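Local coordinates for protein agarase (Microbulbifer thermotolerans, PDB 3WZ1) that cleaves internal beta-1,4-galactosidic linkages of agarose, through this family 16 glycoside hydrolase catalytic domain, releasing neoagarotetraose as the main product, at residues A[59-64]-A[86-91]; A[112-117]-A[247-252]; A[48-53]-A[118-123]; A[148-153]-A[180-185]. All coordinates share one frame; numbering follows the deposited sequence. Where two conformers were deposited one is given.

How the contacts relate
All four contacts belong to the beta-jelly roll of the catalytic domain, but they differ in depth and chemistry. Contact 1 is a parallel strand pairing, partly buried, with backbone hydrogen bonds and aromatic side chains on both faces. Contacts 2 and 3 share strand 116-123 at successive segments; both are buried and contain no hydrogen bond across the segments, and mainly apolar contacts. Contact 4, partly buried, mixes an indole-leucine core with a salt bridge. Contact 1 touches contact 2 where Leu89 CD2 lies 3.7 Å from Leu115 CD1, and contact 3 where Trp62 meets Phe50. Contacts 3 and 4 lie on opposite sides of the chain's centre.

Contact 1. Residues A[59-64]-A[86-91]; sequences LTEWHP and QVYLGS
Leu59 O accepts the first rung of a parallel pairing between strands 60-62 and 87-89, from Val87 N at 2.9 Å. The strand axes run 4.7 Å apart and diverge by 37°, consistent with a twisted parallel pair. Thr60 and Val87 face the same way, and Thr60 CG2 also reaches Leu89 CD1, while Thr60 OG1 bonds to Asp240. Glu61 N donates to Val87 O and Glu61 O accepts from Leu89 N, the latter longer at 3.3 Å. The Glu61 side chain runs beside Tyr88, its OE2 at the ring edge 3.5 Å from CE1; its OE1 pairs with Lys81. Trp62, beside Leu89, has Ser91 CB over one face of its five-membered ring, 3.9 Å from the centroid, and Thr60 CG2 over the opposite face; its NE1 bonds to Met238 O. His63 N closes the pairing on Leu89 O. With CG anti to the backbone N (chi1 -171°), its imidazole sends CD2 over the centre of the Tyr88 ring, an edge-to-face pair with planes at 72°. Were Tyr88 an alanine, the His63 edge would probably lose its aromatic face and the Glu61 carboxylate its neighbour. One face thus joins aromatic to charged groups, the other sandwiches an indole between aliphatic carbons, and backbone bonds set the register for both.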
loop_
_atom_site.group_PDB
_atom_site.type_symbol
_atom_site.label_atom_id
_atom_site.label_comp_id
_atom_site.label_asym_id
_atom_site.label_seq_id
_atom_site.Cartn_x
_atom_site.Cartn_y
_atom_site.Cartn_z
ATOM N N LEU A 59 -8.166 -15.833 -1.789
ATOM C CA LEU A 59 -9.501 -15.886 -2.408
ATOM C C LEU A 59 -9.818 -14.586 -3.176
ATOM O O LEU A 59 -10.941 -14.362 -3.596
ATOM C CB LEU A 59 -10.562 -16.173 -1.347
ATOM C CG LEU A 59 -10.326 -17.445 -0.529
ATOM C CD1 LEU A 59 -11.352 -17.571 0.574
ATOM C CD2 LEU A 59 -10.310 -18.675 -1.431
ATOM N N THR A 60 -8.804 -13.756 -3.407
ATOM C CA THR A 60 -8.967 -12.495 -4.120
ATOM C C THR A 60 -9.262 -12.712 -5.609
ATOM O O THR A 60 -8.632 -13.551 -6.254
ATOM C CB THR A 60 -7.661 -11.677 -4.100
ATOM O OG1 THR A 60 -7.230 -11.517 -2.740
ATOM C CG2 THR A 60 -7.784 -10.318 -4.800
ATOM N N GLU A 61 -10.179 -11.911 -6.125
ATOM C CA GLU A 61 -10.244 -11.676 -7.537
ATOM C C GLU A 61 -10.396 -10.185 -7.791
ATOM O O GLU A 61 -11.463 -9.618 -7.584
ATOM C CB GLU A 61 -11.374 -12.477 -8.181
ATOM C CG GLU A 61 -11.232 -12.519 -9.672
ATOM C CD GLU A 61 -12.359 -13.268 -10.374
ATOM O OE1 GLU A 61 -12.698 -14.399 -9.981
ATOM O OE2 GLU A 61 -12.866 -12.699 -11.349
ATOM N N TRP A 62 -9.309 -9.519 -8.180
ATOM C CA TRP A 62 -9.394 -8.074 -8.418
ATOM C C TRP A 62 -10.360 -7.781 -9.549
ATOM O O TRP A 62 -10.431 -8.523 -10.523
ATOM C CB TRP A 62 -8.027 -7.455 -8.695
ATOM C CG TRP A 62 -7.105 -7.507 -7.500
ATOM C CD1 TRP A 62 -7.386 -7.071 -6.218
ATOM C CD2 TRP A 62 -5.747 -7.966 -7.473
ATOM N NE1 TRP A 62 -6.292 -7.258 -5.404
ATOM C CE2 TRP A 62 -5.278 -7.813 -6.145
ATOM C CE3 TRP A 62 -4.877 -8.479 -8.441
ATOM C CZ2 TRP A 62 -3.980 -8.172 -5.768
ATOM C CZ3 TRP A 62 -3.588 -8.828 -8.057
ATOM C CH2 TRP A 62 -3.153 -8.677 -6.731
ATOM N N HIS A 63 -11.148 -6.732 -9.372
ATOM C CA HIS A 63 -12.286 -6.445 -10.241
ATOM C C HIS A 63 -12.370 -4.935 -10.463
ATOM O O HIS A 63 -12.352 -4.155 -9.502
ATOM C CB HIS A 63 -13.526 -6.985 -9.551
ATOM C CG HIS A 63 -14.781 -6.971 -10.381
ATOM N ND1 HIS A 63 -15.258 -5.850 -11.020
ATOM C CD2 HIS A 63 -15.707 -7.936 -10.583
ATOM C CE1 HIS A 63 -16.407 -6.136 -11.613
ATOM N NE2 HIS A 63 -16.706 -7.394 -11.363
ATOM N N PRO A 64 -12.449 -4.489 -11.734
ATOM C CA PRO A 64 -12.372 -3.055 -11.999
ATOM C C PRO A 64 -13.512 -2.245 -11.355
ATOM O O PRO A 64 -13.330 -1.081 -11.037
ATOM C CB PRO A 64 -12.350 -2.968 -13.538
ATOM C CG PRO A 64 -12.952 -4.238 -13.992
ATOM C CD PRO A 64 -12.565 -5.270 -12.979
ATOM N N GLN A 86 -14.955 -16.756 -3.373
ATOM C CA GLN A 86 -14.003 -15.712 -3.759
ATOM C C GLN A 86 -14.522 -14.331 -3.356
ATOM O O GLN A 86 -15.715 -14.150 -3.110
ATOM C CB GLN A 86 -13.723 -15.734 -5.274
ATOM C CG GLN A 86 -13.219 -17.074 -5.803
ATOM C CD GLN A 86 -11.762 -17.334 -5.482
ATOM O OE1 GLN A 86 -11.439 -18.080 -4.556
ATOM N NE2 GLN A 86 -10.871 -16.712 -6.241
ATOM N N VAL A 87 -13.602 -13.375 -3.307
ATOM C CA VAL A 87 -13.871 -12.002 -2.896
ATOM C C VAL A 87 -13.420 -11.070 -4.004
ATOM O O VAL A 87 -12.242 -11.004 -4.339
ATOM C CB VAL A 87 -13.099 -11.664 -1.605
ATOM C CG1 VAL A 87 -13.491 -10.290 -1.110
ATOM C CG2 VAL A 87 -13.302 -12.738 -0.528
ATOM N N TYR A 88 -14.375 -10.364 -4.594
ATOM C CA TYR A 88 -14.061 -9.297 -5.512
ATOM C C TYR A 88 -13.510 -8.109 -4.736
ATOM O O TYR A 88 -14.107 -7.690 -3.746
ATOM C CB TYR A 88 -15.304 -8.861 -6.297
ATOM C CG TYR A 88 -15.780 -9.780 -7.407
ATOM C CD1 TYR A 88 -14.887 -10.455 -8.224
ATOM C CD2 TYR A 88 -17.138 -9.875 -7.683
ATOM C CE1 TYR A 88 -15.339 -11.257 -9.271
ATOM C CE2 TYR A 88 -17.602 -10.664 -8.725
ATOM C CZ TYR A 88 -16.684 -11.343 -9.507
ATOM O OH TYR A 88 -17.124 -12.121 -10.572
ATOM N N LEU A 89 -12.364 -7.605 -5.181
ATOM C CA LEU A 89 -11.663 -6.500 -4.502
ATOM C C LEU A 89 -11.154 -5.455 -5.478
ATOM O O LEU A 89 -10.708 -5.780 -6.591
ATOM C CB LEU A 89 -10.470 -7.031 -3.682
ATOM C CG LEU A 89 -10.807 -8.012 -2.569
ATOM C CD1 LEU A 89 -9.545 -8.565 -1.934
ATOM C CD2 LEU A 89 -11.667 -7.328 -1.519
ATOM N N GLY A 90 -11.165 -4.195 -5.053
ATOM C CA GLY A 90 -10.596 -3.133 -5.858
ATOM C C GLY A 90 -9.084 -3.182 -5.926
ATOM O O GLY A 90 -8.405 -3.666 -4.998
ATOM N N SER A 91 -8.558 -2.642 -7.019
ATOM C CA SER A 91 -7.124 -2.482 -7.193
ATOM C C SER A 91 -6.870 -1.504 -8.300
ATOM O O SER A 91 -7.515 -1.591 -9.344
ATOM C CB SER A 91 -6.454 -3.808 -7.548
ATOM O OG SER A 91 -5.061 -3.629 -7.747
HETATM O O HOH W 1 -10.420 -2.180 -9.261
#

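Contact 2. Residues A[112-117]-A[247-252]; sequences NMVLAS and NGITPT
Val114, Leu115 and Met113 close around Pro251, and Val114 also meets Ile249, joining the loop that leads into strand 116-123 of the jelly roll to the loop between helices 242-245 and 253-256. No hydrogen bond crosses between the two segments; the 222 Å² buried between them comes with contacts of apolar side chains, and one methyl on a peptide group. Pro251 is met from several directions: Met113 CE approaches its CB at 4.0 Å, Leu115 CG and CD2 lie against CG, and Val114 CG2 comes to within 3.8 Å of CD. Val114 reaches there because CG2 sits between its backbone N and carbonyl carbon, a crowded placement (CG1 chi1 -63°) that lays this methyl against the Thr250-Pro251 peptide, 3.6 Å from Pro251 N. Ile249 CG2 rests 3.6 Å from Val114 CB. Met113 gets its methyl to the proline by bending at chi2 and chi3. Without the leucine branch, as with a glycine at Leu115, a gap is likely to open beside Pro251 CG, where CG and both methyls now press. In the next shell, Leu256 of helix 253-256 touches both Met113 and Pro251. Arg244 bonds to Val114 O, Arg140 to Thr250 O and Arg80 to Pro251 O, so polar bonds from outside fix the backbones whose side chains meet. Thr250 turns from the contact, its OG1 hydrogen-bonded to Asp240 OD1.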
loop_
_atom_site.group_PDB
_atom_site.type_symbol
_atom_site.label_atom_id
_atom_site.label_comp_id
_atom_site.label_asym_id
_atom_site.label_seq_id
_atom_site.Cartn_x
_atom_site.Cartn_y
_atom_site.Cartn_z
ATOM N N ASN A 112 -12.637 -1.891 7.593
ATOM C CA ASN A 112 -12.874 -2.606 8.828
ATOM C C ASN A 112 -13.159 -4.059 8.492
ATOM O O ASN A 112 -14.270 -4.557 8.641
ATOM C CB ASN A 112 -14.030 -1.942 9.561
ATOM C CG ASN A 112 -14.292 -2.534 10.923
ATOM O OD1 ASN A 112 -13.640 -3.468 11.377
ATOM N ND2 ASN A 112 -15.297 -1.951 11.597
ATOM N N MET A 113 -12.102 -4.719 8.036
ATOM C CA MET A 113 -12.166 -6.061 7.503
ATOM C C MET A 113 -10.896 -6.819 7.834
ATOM O O MET A 113 -9.855 -6.225 8.149
ATOM C CB MET A 113 -12.301 -6.010 5.980
ATOM C CG MET A 113 -13.487 -5.252 5.429
ATOM S SD MET A 113 -15.058 -6.129 5.649
ATOM C CE MET A 113 -15.140 -7.070 4.117
ATOM N N VAL A 114 -10.958 -8.145 7.728
ATOM C CA VAL A 114 -9.769 -8.976 7.900
ATOM C C VAL A 114 -8.851 -8.957 6.679
ATOM O O VAL A 114 -7.727 -9.466 6.704
ATOM C CB VAL A 114 -10.107 -10.424 8.279
ATOM C CG1 VAL A 114 -10.818 -10.448 9.624
ATOM C CG2 VAL A 114 -10.935 -11.136 7.199
ATOM N N LEU A 115 -9.367 -8.412 5.584
ATOM C CA LEU A 115 -8.580 -8.179 4.380
ATOM C C LEU A 115 -7.437 -7.228 4.642
ATOM O O LEU A 115 -7.551 -6.323 5.465
ATOM C CB LEU A 115 -9.473 -7.553 3.315
ATOM C CG LEU A 115 -10.687 -8.372 2.887
ATOM C CD1 LEU A 115 -11.669 -7.508 2.130
ATOM C CD2 LEU A 115 -10.223 -9.540 2.032
ATOM N N ALA A 116 -6.362 -7.386 3.874
ATOM C CA ALA A 116 -5.310 -6.373 3.837
ATOM C C ALA A 116 -5.786 -5.136 3.085
ATOM O O ALA A 116 -6.327 -5.265 1.985
ATOM C CB ALA A 116 -4.069 -6.936 3.150
ATOM N N SER A 117 -5.602 -3.952 3.684
ATOM C CA SER A 117 -5.708 -2.655 3.014
ATOM C C SER A 117 -4.280 -2.243 2.690
ATOM O O SER A 117 -3.435 -2.152 3.599
ATOM C CB SER A 117 -6.390 -1.595 3.897
ATOM O OG SER A 117 -7.732 -1.944 4.215
ATOM N N ASN A 247 -5.771 -20.250 6.276
ATOM C CA ASN A 247 -5.765 -20.629 7.671
ATOM C C ASN A 247 -7.024 -20.237 8.408
ATOM O O ASN A 247 -7.021 -20.225 9.638
ATOM C CB ASN A 247 -4.500 -20.045 8.330
ATOM C CG ASN A 247 -3.226 -20.537 7.667
ATOM O OD1 ASN A 247 -2.351 -19.745 7.246
ATOM N ND2 ASN A 247 -3.129 -21.832 7.509
ATOM N N GLY A 248 -8.094 -19.950 7.668
ATOM C CA GLY A 248 -9.424 -19.772 8.233
ATOM C C GLY A 248 -9.858 -18.358 8.563
ATOM O O GLY A 248 -10.889 -18.177 9.220
ATOM N N ILE A 249 -9.104 -17.351 8.110
ATOM C CA ILE A 249 -9.493 -15.953 8.318
ATOM C C ILE A 249 -9.727 -15.290 6.958
ATOM O O ILE A 249 -8.785 -15.027 6.213
ATOM C CB ILE A 249 -8.448 -15.172 9.137
ATOM C CG1 ILE A 249 -8.354 -15.758 10.554
ATOM C CG2 ILE A 249 -8.813 -13.692 9.203
ATOM C CD1 ILE A 249 -7.420 -14.998 11.461
ATOM N N THR A 250 -10.990 -15.012 6.679
ATOM C CA THR A 250 -11.442 -14.445 5.410
ATOM C C THR A 250 -12.805 -13.806 5.669
ATOM O O THR A 250 -13.529 -14.226 6.596
ATOM C CB THR A 250 -11.473 -15.546 4.301
ATOM O OG1 THR A 250 -11.671 -14.953 3.004
ATOM C CG2 THR A 250 -12.603 -16.527 4.536
ATOM N N PRO A 251 -13.185 -12.788 4.885
ATOM C CA PRO A 251 -14.439 -12.124 5.199
ATOM C C PRO A 251 -15.673 -13.019 5.089
ATOM O O PRO A 251 -15.737 -13.906 4.226
ATOM C CB PRO A 251 -14.542 -11.013 4.158
ATOM C CG PRO A 251 -13.140 -10.766 3.772
ATOM C CD PRO A 251 -12.455 -12.087 3.806
ATOM N N THR A 252 -16.646 -12.747 5.937
ATOM C CA THR A 252 -17.945 -13.400 5.835
ATOM C C THR A 252 -18.831 -12.634 4.846
ATOM O O THR A 252 -18.595 -11.457 4.520
ATOM C CB THR A 252 -18.658 -13.429 7.193
ATOM O OG1 THR A 252 -18.952 -12.090 7.600
ATOM C CG2 THR A 252 -17.802 -14.124 8.247
#

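Contact 3. Residues A[48-53]-A[118-123]; sequences EGFINP and DFWFLS
Phe50 and Ile51 reach from the loop after strand 46-48 to Trp120 and Leu122 on strand 116-123 of the GH16 beta-jelly roll. Phe50 holds CG anti to its backbone N (chi1 -178°), which carries the ring's far end across to the strand: CZ lies 3.5 Å from Leu122 CD2, and CE1 is 3.8 Å from Trp120 CH2, which sits at the phenyl edge. Ile51 takes the less usual placement of CG1 between backbone N and carbonyl carbon (chi1 56°); CG1 then covers the centre of the neighbouring Phe50 ring, and CD1 extends to Leu122 CD2 and to Ser123 O, 3.3 Å away. That single leucine methyl therefore receives both loop residues, the two side chains of Ile51 and Leu122 crossing at about a right angle. Phe50 also meets the Trp62 ring, and Trp54 edge-to-face. The indole of Trp120 also touches Glu129, the predicted nucleophile. Lacking hydrogen bonds between its segments, the contact relies on shape and apolar burial to seat the loop beside the strand carrying that tryptophan.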
loop_
_atom_site.group_PDB
_atom_site.type_symbol
_atom_site.label_atom_id
_atom_site.label_comp_id
_atom_site.label_asym_id
_atom_site.label_seq_id
_atom_site.Cartn_x
_atom_site.Cartn_y
_atom_site.Cartn_z
ATOM N N GLU A 48 -6.784 0.222 -13.937
ATOM C CA GLU A 48 -7.451 -0.727 -13.040
ATOM C C GLU A 48 -6.632 -2.006 -12.975
ATOM O O GLU A 48 -6.015 -2.405 -13.972
ATOM C CB GLU A 48 -8.867 -1.029 -13.522
ATOM C CG GLU A 48 -9.785 0.184 -13.380
ATOM C CD GLU A 48 -10.750 0.349 -14.531
ATOM O OE1 GLU A 48 -11.960 0.501 -14.270
ATOM O OE2 GLU A 48 -10.261 0.353 -15.698
ATOM N N GLY A 49 -6.642 -2.662 -11.826
ATOM C CA GLY A 49 -5.976 -3.954 -11.642
ATOM C C GLY A 49 -4.564 -3.847 -11.121
ATOM O O GLY A 49 -4.285 -3.027 -10.243
ATOM N N PHE A 50 -3.689 -4.667 -11.698
ATOM C CA PHE A 50 -2.380 -5.014 -11.148
ATOM C C PHE A 50 -1.334 -4.689 -12.209
ATOM O O PHE A 50 -1.644 -4.130 -13.283
ATOM C CB PHE A 50 -2.439 -6.531 -10.789
ATOM C CG PHE A 50 -1.202 -7.118 -10.142
ATOM C CD1 PHE A 50 -0.655 -6.597 -8.978
ATOM C CD2 PHE A 50 -0.605 -8.256 -10.679
ATOM C CE1 PHE A 50 0.464 -7.161 -8.403
ATOM C CE2 PHE A 50 0.514 -8.830 -10.086
ATOM C CZ PHE A 50 1.049 -8.281 -8.934
ATOM N N ILE A 51 -0.074 -5.022 -11.930
ATOM C CA ILE A 51 1.002 -4.802 -12.915
ATOM C C ILE A 51 0.907 -5.741 -14.111
ATOM O O ILE A 51 1.535 -5.479 -15.146
ATOM C CB ILE A 51 2.414 -4.891 -12.300
ATOM C CG1 ILE A 51 2.631 -6.230 -11.582
ATOM C CG2 ILE A 51 2.651 -3.734 -11.338
ATOM C CD1 ILE A 51 4.084 -6.528 -11.310
ATOM N N ASN A 52 0.149 -6.826 -13.959
ATOM C CA ASN A 52 -0.043 -7.822 -15.014
ATOM C C ASN A 52 -1.439 -8.438 -14.832
ATOM O O ASN A 52 -2.179 -8.021 -13.931
ATOM C CB ASN A 52 1.118 -8.834 -15.001
ATOM C CG ASN A 52 1.189 -9.661 -13.725
ATOM O OD1 ASN A 52 0.192 -10.203 -13.263
ATOM N ND2 ASN A 52 2.396 -9.789 -13.159
ATOM N N PRO A 53 -1.827 -9.410 -15.681
ATOM C CA PRO A 53 -3.190 -9.909 -15.569
ATOM C C PRO A 53 -3.541 -10.783 -14.363
ATOM O O PRO A 53 -4.698 -11.209 -14.244
ATOM C CB PRO A 53 -3.358 -10.726 -16.857
ATOM C CG PRO A 53 -2.408 -10.086 -17.818
ATOM C CD PRO A 53 -1.213 -9.796 -16.958
ATOM N N ASP A 118 -3.987 -2.035 1.403
ATOM C CA ASP A 118 -2.600 -1.913 0.928
ATOM C C ASP A 118 -2.308 -0.650 0.121
ATOM O O ASP A 118 -3.118 -0.214 -0.705
ATOM C CB ASP A 118 -2.207 -3.106 0.051
ATOM C CG ASP A 118 -2.412 -4.444 0.731
ATOM O OD1 ASP A 118 -2.065 -4.556 1.930
ATOM O OD2 ASP A 118 -2.876 -5.414 0.045
ATOM N N PHE A 119 -1.108 -0.112 0.343
ATOM C CA PHE A 119 -0.471 0.902 -0.512
ATOM C C PHE A 119 0.952 0.422 -0.622
ATOM O O PHE A 119 1.689 0.387 0.374
ATOM C CB PHE A 119 -0.555 2.293 0.106
ATOM C CG PHE A 119 0.268 3.347 -0.606
ATOM C CD1 PHE A 119 0.098 3.616 -1.959
ATOM C CD2 PHE A 119 1.198 4.093 0.121
ATOM C CE1 PHE A 119 0.850 4.635 -2.576
ATOM C CE2 PHE A 119 1.946 5.090 -0.494
ATOM C CZ PHE A 119 1.759 5.369 -1.825
ATOM N N TRP A 120 1.319 -0.042 -1.815
ATOM C CA TRP A 120 2.557 -0.797 -1.942
ATOM C C TRP A 120 3.136 -0.678 -3.351
ATOM O O TRP A 120 2.541 -0.059 -4.226
ATOM C CB TRP A 120 2.331 -2.254 -1.546
ATOM C CG TRP A 120 1.390 -3.013 -2.415
ATOM C CD1 TRP A 120 0.057 -2.782 -2.595
ATOM C CD2 TRP A 120 1.699 -4.181 -3.186
ATOM N NE1 TRP A 120 -0.480 -3.730 -3.417
ATOM C CE2 TRP A 120 0.508 -4.594 -3.813
ATOM C CE3 TRP A 120 2.860 -4.907 -3.403
ATOM C CZ2 TRP A 120 0.446 -5.714 -4.647
ATOM C CZ3 TRP A 120 2.808 -6.006 -4.246
ATOM C CH2 TRP A 120 1.605 -6.402 -4.854
ATOM N N PHE A 121 4.320 -1.272 -3.510
ATOM C CA PHE A 121 5.167 -1.085 -4.675
ATOM C C PHE A 121 5.762 -2.389 -5.117
ATOM O O PHE A 121 6.192 -3.172 -4.299
ATOM C CB PHE A 121 6.272 -0.061 -4.328
ATOM C CG PHE A 121 5.692 1.278 -4.042
ATOM C CD1 PHE A 121 5.502 2.193 -5.079
ATOM C CD2 PHE A 121 5.170 1.553 -2.796
ATOM C CE1 PHE A 121 4.834 3.392 -4.847
ATOM C CE2 PHE A 121 4.492 2.737 -2.568
ATOM C CZ PHE A 121 4.332 3.644 -3.591
ATOM N N LEU A 122 5.754 -2.620 -6.419
ATOM C CA LEU A 122 6.263 -3.876 -6.975
ATOM C C LEU A 122 6.939 -3.652 -8.310
ATOM O O LEU A 122 6.435 -2.915 -9.148
ATOM C CB LEU A 122 5.103 -4.877 -7.153
ATOM C CG LEU A 122 5.455 -6.312 -7.531
ATOM C CD1 LEU A 122 6.268 -6.988 -6.437
ATOM C CD2 LEU A 122 4.174 -7.075 -7.816
ATOM N N SER A 123 8.080 -4.306 -8.502
ATOM C CA SER A 123 8.789 -4.257 -9.780
ATOM C C SER A 123 8.029 -5.027 -10.852
ATOM O O SER A 123 7.248 -5.927 -10.545
ATOM C CB SER A 123 10.227 -4.789 -9.627
ATOM O OG SER A 123 10.231 -6.154 -9.260
#

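Contact 4. Residues A[148-153]-A[180-185]; sequences ERLHLS and TKWRDA
Leu150, near the start of strand 150-158 of the jelly roll, sets its branch over one face of the indole of Trp182 in the 3-10 turn 182-184, the two side chains crossing at about a right angle. This is the tight, buried part: Leu150 CG stands 3.6 Å from the centroid of the five-membered ring, only 2° off its normal, a CH-pi contact, while CD1 lies over the centre of the whole indole. Thr180 CG2 covers the opposite face. The ring's NE1 makes a weak hydrogen bond to Glu148 O, and His187 meets the indole edge-to-face. The partly exposed side is looser and polar. Water 2 sits 2.7 Å from Glu148 O and 2.9 Å from Thr180 O, between the two backbones. Beyond it the Glu148 and Lys181 side chains run alongside each other, pointing the same way, the lysine bending at its last torsion (chi4 62°) to bring its amine round. Lys181 NZ meets Glu148 OE2 on the anti side of the carboxylate, 16° out of its plane, in a 3.0 Å salt bridge.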
loop_
_atom_site.group_PDB
_atom_site.type_symbol
_atom_site.label_atom_id
_atom_site.label_comp_id
_atom_site.label_asym_id
_atom_site.label_seq_id
_atom_site.Cartn_x
_atom_site.Cartn_y
_atom_site.Cartn_z
ATOM N N GLU A 148 -4.587 -2.764 15.999
ATOM C CA GLU A 148 -3.686 -1.740 16.533
ATOM C C GLU A 148 -2.324 -1.696 15.860
ATOM O O GLU A 148 -1.435 -0.953 16.327
ATOM C CB GLU A 148 -3.549 -1.905 18.055
ATOM C CG GLU A 148 -4.861 -1.603 18.745
ATOM C CD GLU A 148 -4.882 -1.852 20.238
ATOM O OE1 GLU A 148 -3.836 -2.126 20.838
ATOM O OE2 GLU A 148 -5.996 -1.761 20.799
ATOM N N ARG A 149 -2.149 -2.397 14.736
ATOM C CA ARG A 149 -0.830 -2.564 14.122
ATOM C C ARG A 149 -0.832 -2.129 12.634
ATOM O O ARG A 149 -1.811 -2.341 11.926
ATOM C CB ARG A 149 -0.393 -4.034 14.258
ATOM C CG ARG A 149 -0.478 -4.613 15.684
ATOM C CD ARG A 149 0.882 -4.655 16.320
ATOM N NE ARG A 149 1.092 -4.574 17.785
ATOM C CZ ARG A 149 0.225 -4.511 18.815
ATOM N NH1 ARG A 149 -1.101 -4.566 18.733
ATOM N NH2 ARG A 149 0.767 -4.389 20.012
ATOM N N LEU A 150 0.286 -1.570 12.182
ATOM C CA LEU A 150 0.578 -1.368 10.740
ATOM C C LEU A 150 1.756 -2.280 10.414
ATOM O O LEU A 150 2.763 -2.285 11.125
ATOM C CB LEU A 150 0.963 0.081 10.462
ATOM C CG LEU A 150 -0.118 1.123 10.741
ATOM C CD1 LEU A 150 0.470 2.541 10.683
ATOM C CD2 LEU A 150 -1.306 0.977 9.781
ATOM N N HIS A 151 1.651 -3.078 9.359
ATOM C CA HIS A 151 2.738 -3.953 8.979
ATOM C C HIS A 151 3.683 -3.145 8.094
ATOM O O HIS A 151 3.301 -2.720 6.988
ATOM C CB HIS A 151 2.208 -5.173 8.227
ATOM C CG HIS A 151 3.247 -6.204 7.958
ATOM N ND1 HIS A 151 3.325 -6.879 6.762
ATOM C CD2 HIS A 151 4.251 -6.684 8.725
ATOM C CE1 HIS A 151 4.338 -7.719 6.796
ATOM N NE2 HIS A 151 4.897 -7.640 7.993
ATOM N N LEU A 152 4.900 -2.927 8.578
ATOM C CA LEU A 152 5.913 -2.135 7.858
ATOM C C LEU A 152 6.915 -3.095 7.303
ATOM O O LEU A 152 7.668 -3.694 8.064
ATOM C CB LEU A 152 6.600 -1.160 8.804
ATOM C CG LEU A 152 5.670 -0.251 9.620
ATOM C CD1 LEU A 152 6.499 0.638 10.533
ATOM C CD2 LEU A 152 4.771 0.580 8.732
ATOM N N SER A 153 6.933 -3.279 5.990
ATOM C CA SER A 153 7.700 -4.375 5.437
ATOM C C SER A 153 8.101 -4.172 3.987
ATOM O O SER A 153 7.818 -3.141 3.369
ATOM C CB SER A 153 6.950 -5.707 5.634
ATOM O OG SER A 153 7.878 -6.814 5.557
ATOM N N THR A 180 -4.214 3.121 19.530
ATOM C CA THR A 180 -4.845 3.621 18.321
ATOM C C THR A 180 -5.198 2.456 17.411
ATOM O O THR A 180 -4.362 1.608 17.134
ATOM C CB THR A 180 -3.894 4.565 17.560
ATOM O OG1 THR A 180 -3.664 5.737 18.367
ATOM C CG2 THR A 180 -4.485 5.001 16.243
ATOM N N LYS A 181 -6.441 2.432 16.983
ATOM C CA LYS A 181 -6.905 1.475 15.979
ATOM C C LYS A 181 -6.907 2.248 14.683
ATOM O O LYS A 181 -7.705 3.159 14.474
ATOM C CB LYS A 181 -8.276 0.944 16.345
ATOM C CG LYS A 181 -8.258 0.102 17.621
ATOM C CD LYS A 181 -9.596 0.149 18.314
ATOM C CE LYS A 181 -9.642 -0.805 19.495
ATOM N NZ LYS A 181 -8.634 -0.418 20.510
ATOM N N TRP A 182 -5.978 1.875 13.803
ATOM C CA TRP A 182 -5.706 2.654 12.604
ATOM C C TRP A 182 -6.947 2.811 11.721
ATOM O O TRP A 182 -7.136 3.857 11.114
ATOM C CB TRP A 182 -4.525 2.044 11.830
ATOM C CG TRP A 182 -3.317 1.912 12.716
ATOM C CD1 TRP A 182 -2.886 0.801 13.340
ATOM C CD2 TRP A 182 -2.456 2.976 13.149
ATOM N NE1 TRP A 182 -1.784 1.077 14.115
ATOM C CE2 TRP A 182 -1.510 2.416 14.026
ATOM C CE3 TRP A 182 -2.403 4.348 12.882
ATOM C CZ2 TRP A 182 -0.508 3.179 14.633
ATOM C CZ3 TRP A 182 -1.411 5.096 13.464
ATOM C CH2 TRP A 182 -0.484 4.521 14.345
ATOM N N ARG A 183 -7.807 1.792 11.690
ATOM C CA ARG A 183 -9.058 1.850 10.922
ATOM C C ARG A 183 -10.024 2.987 11.308
ATOM O O ARG A 183 -10.916 3.344 10.521
ATOM C CB ARG A 183 -9.823 0.518 11.027
ATOM C CG ARG A 183 -10.221 0.223 12.475
ATOM C CD ARG A 183 -11.569 -0.416 12.657
ATOM N NE ARG A 183 -11.856 -0.409 14.100
ATOM C CZ ARG A 183 -11.457 -1.322 14.986
ATOM N NH1 ARG A 183 -10.743 -2.370 14.641
ATOM N NH2 ARG A 183 -11.803 -1.176 16.269
ATOM N N ASP A 184 -9.855 3.569 12.495
ATOM C CA ASP A 184 -10.822 4.551 12.971
ATOM C C ASP A 184 -10.711 5.952 12.375
ATOM O O ASP A 184 -11.594 6.781 12.604
ATOM C CB ASP A 184 -10.739 4.672 14.493
ATOM C CG ASP A 184 -11.304 3.466 15.214
ATOM O OD1 ASP A 184 -12.026 2.671 14.595
ATOM O OD2 ASP A 184 -11.021 3.335 16.430
ATOM N N ALA A 185 -9.640 6.240 11.640
ATOM C CA ALA A 185 -9.419 7.568 11.087
ATOM C C ALA A 185 -8.486 7.489 9.916
ATOM O O ALA A 185 -7.854 6.456 9.696
ATOM C CB ALA A 185 -8.828 8.505 12.145
HETATM O O HOH W 2 -1.524 1.337 17.783
#